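Local coordinates for protein DNA ligase (PDB 3GDE) that probably seals nicks in double-stranded DNA during replication, recombination and repair, using ATP and passing through an AMP-lysine intermediate, at residues Glu538-Thr541 with Ile542-Glu546. Residues are numbered along the deposited sequence; the frame is centred on the assembly and turned at random.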
loop_
_atom_site.group_PDB
_atom_site.type_symbol
_atom_site.label_atom_id
_atom_site.label_comp_id
_atom_site.label_asym_id
_atom_site.label_seq_id
_atom_site.Cartn_x
_atom_site.Cartn_y
_atom_site.Cartn_z
ATOM N N GLU A 538 1.626 -2.758 -1.021
ATOM C CA GLU A 538 0.996 -2.383 -2.293
ATOM C C GLU A 538 1.671 -3.024 -3.518
ATOM O O GLU A 538 1.357 -2.675 -4.654
ATOM C CB GLU A 538 0.869 -0.862 -2.454
ATOM C CG GLU A 538 -0.159 -0.206 -1.535
ATOM C CD GLU A 538 -1.587 -0.784 -1.669
ATOM O OE1 GLU A 538 -2.338 -0.713 -0.671
ATOM O OE2 GLU A 538 -1.970 -1.308 -2.751
ATOM N N ALA A 539 2.577 -3.973 -3.278
ATOM C CA ALA A 539 3.186 -4.739 -4.351
ATOM C C ALA A 539 2.133 -5.659 -4.932
ATOM O O ALA A 539 1.183 -6.040 -4.246
ATOM C CB ALA A 539 4.366 -5.541 -3.846
ATOM N N ASP A 540 2.300 -6.016 -6.196
ATOM C CA ASP A 540 1.355 -6.906 -6.846
ATOM C C ASP A 540 1.313 -8.271 -6.174
ATOM O O ASP A 540 2.326 -8.769 -5.684
ATOM C CB ASP A 540 1.638 -7.000 -8.343
ATOM C CG ASP A 540 1.173 -5.760 -9.087
ATOM O OD1 ASP A 540 -0.064 -5.590 -9.241
ATOM O OD2 ASP A 540 2.033 -4.954 -9.497
ATOM N N THR A 541 0.113 -8.843 -6.134
ATOM C CA THR A 541 -0.160 -10.053 -5.366
ATOM C C THR A 541 0.082 -11.311 -6.182
ATOM O O THR A 541 0.063 -11.268 -7.419
ATOM C CB THR A 541 -1.615 -10.052 -4.838
ATOM O OG1 THR A 541 -2.528 -9.975 -5.942
ATOM C CG2 THR A 541 -1.849 -8.864 -3.910
ATOM N N ILE A 542 0.318 -12.428 -5.495
ATOM C CA ILE A 542 0.421 -13.736 -6.161
ATOM C C ILE A 542 -0.797 -14.047 -7.061
ATOM O O ILE A 542 -0.653 -14.672 -8.119
ATOM C CB ILE A 542 0.694 -14.886 -5.144
ATOM C CG1 ILE A 542 0.923 -16.224 -5.859
ATOM C CG2 ILE A 542 -0.427 -14.998 -4.094
ATOM C CD1 ILE A 542 2.141 -16.247 -6.771
ATOM N N GLU A 543 -1.977 -13.590 -6.640
ATOM C CA GLU A 543 -3.199 -13.698 -7.434
ATOM C C GLU A 543 -3.101 -12.937 -8.762
ATOM O O GLU A 543 -3.502 -13.456 -9.801
ATOM C CB GLU A 543 -4.416 -13.230 -6.621
ATOM C CG GLU A 543 -5.752 -13.276 -7.367
ATOM C CD GLU A 543 -6.971 -13.274 -6.440
ATOM O OE1 GLU A 543 -6.863 -12.818 -5.266
ATOM O OE2 GLU A 543 -8.046 -13.731 -6.898
ATOM N N ARG A 544 -2.564 -11.718 -8.724
ATOM C CA ARG A 544 -2.331 -10.937 -9.937
ATOM C C ARG A 544 -1.407 -11.690 -10.912
ATOM O O ARG A 544 -1.735 -11.849 -12.094
ATOM C CB ARG A 544 -1.753 -9.557 -9.603
ATOM C CG ARG A 544 -1.633 -8.612 -10.813
ATOM C CD ARG A 544 -2.805 -7.623 -10.900
ATOM N NE ARG A 544 -2.962 -7.031 -12.232
ATOM C CZ ARG A 544 -2.288 -5.972 -12.683
ATOM N NH1 ARG A 544 -1.387 -5.371 -11.916
ATOM N NH2 ARG A 544 -2.512 -5.513 -13.912
ATOM N N VAL A 545 -0.265 -12.153 -10.405
ATOM C CA VAL A 545 0.712 -12.876 -11.216
ATOM C C VAL A 545 0.055 -14.085 -11.900
ATOM O O VAL A 545 0.215 -14.285 -13.111
ATOM C CB VAL A 545 1.970 -13.289 -10.379
ATOM C CG1 VAL A 545 2.970 -14.090 -11.228
ATOM C CG2 VAL A 545 2.642 -12.059 -9.784
ATOM N N GLU A 546 -0.697 -14.860 -11.112
ATOM C CA GLU A 546 -1.467 -16.010 -11.596
ATOM C C GLU A 546 -2.409 -15.644 -12.742
ATOM O O GLU A 546 -2.416 -16.314 -13.770
ATOM C CB GLU A 546 -2.271 -16.640 -10.451
ATOM C CG GLU A 546 -1.441 -17.514 -9.531
ATOM C CD GLU A 546 -2.099 -17.784 -8.163
ATOM O OE1 GLU A 546 -3.203 -17.256 -7.883
ATOM O OE2 GLU A 546 -1.482 -18.527 -7.364
HETATM O O HOH W 1 -5.038 -10.260 -4.523
#
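T541 is the N-cap of helix 542-550, the C-terminal helix that follows the OB-fold domain strands, and R544, in the first turn, meets both T541 and D540. A chi1 of 59° sets T541 OG1 facing the helix start. There it accepts from R544 N at 3.3 Å. A water lies 2.9 Å from T541 OG1 and donates to E543 OE1. T541 O accepts a helical bond from V545 N at 3.1 Å.

The loop residue D540 forms a salt bridge with R544. The R544 chain bends at chi2 (98°), bringing its guanidinium back toward the loop. The two flat groups are turned 50° against each other. E426 pairs with R544 NH2, and D429 N donates to D540 OD2, so both charged groups have a second partner. R414 and K420, predicted ATP-binding residues, and a bound phosphate ion, probably from the crystallisation liquor, lie near the R544 side chain. With an alanine in place of R544, D540 OD1 and E426 would probably be left without this cationic mate. R544 NH1 reaches D540 OD1 at 3.0 Å, within the guanidinium plane but from above the carboxylate plane.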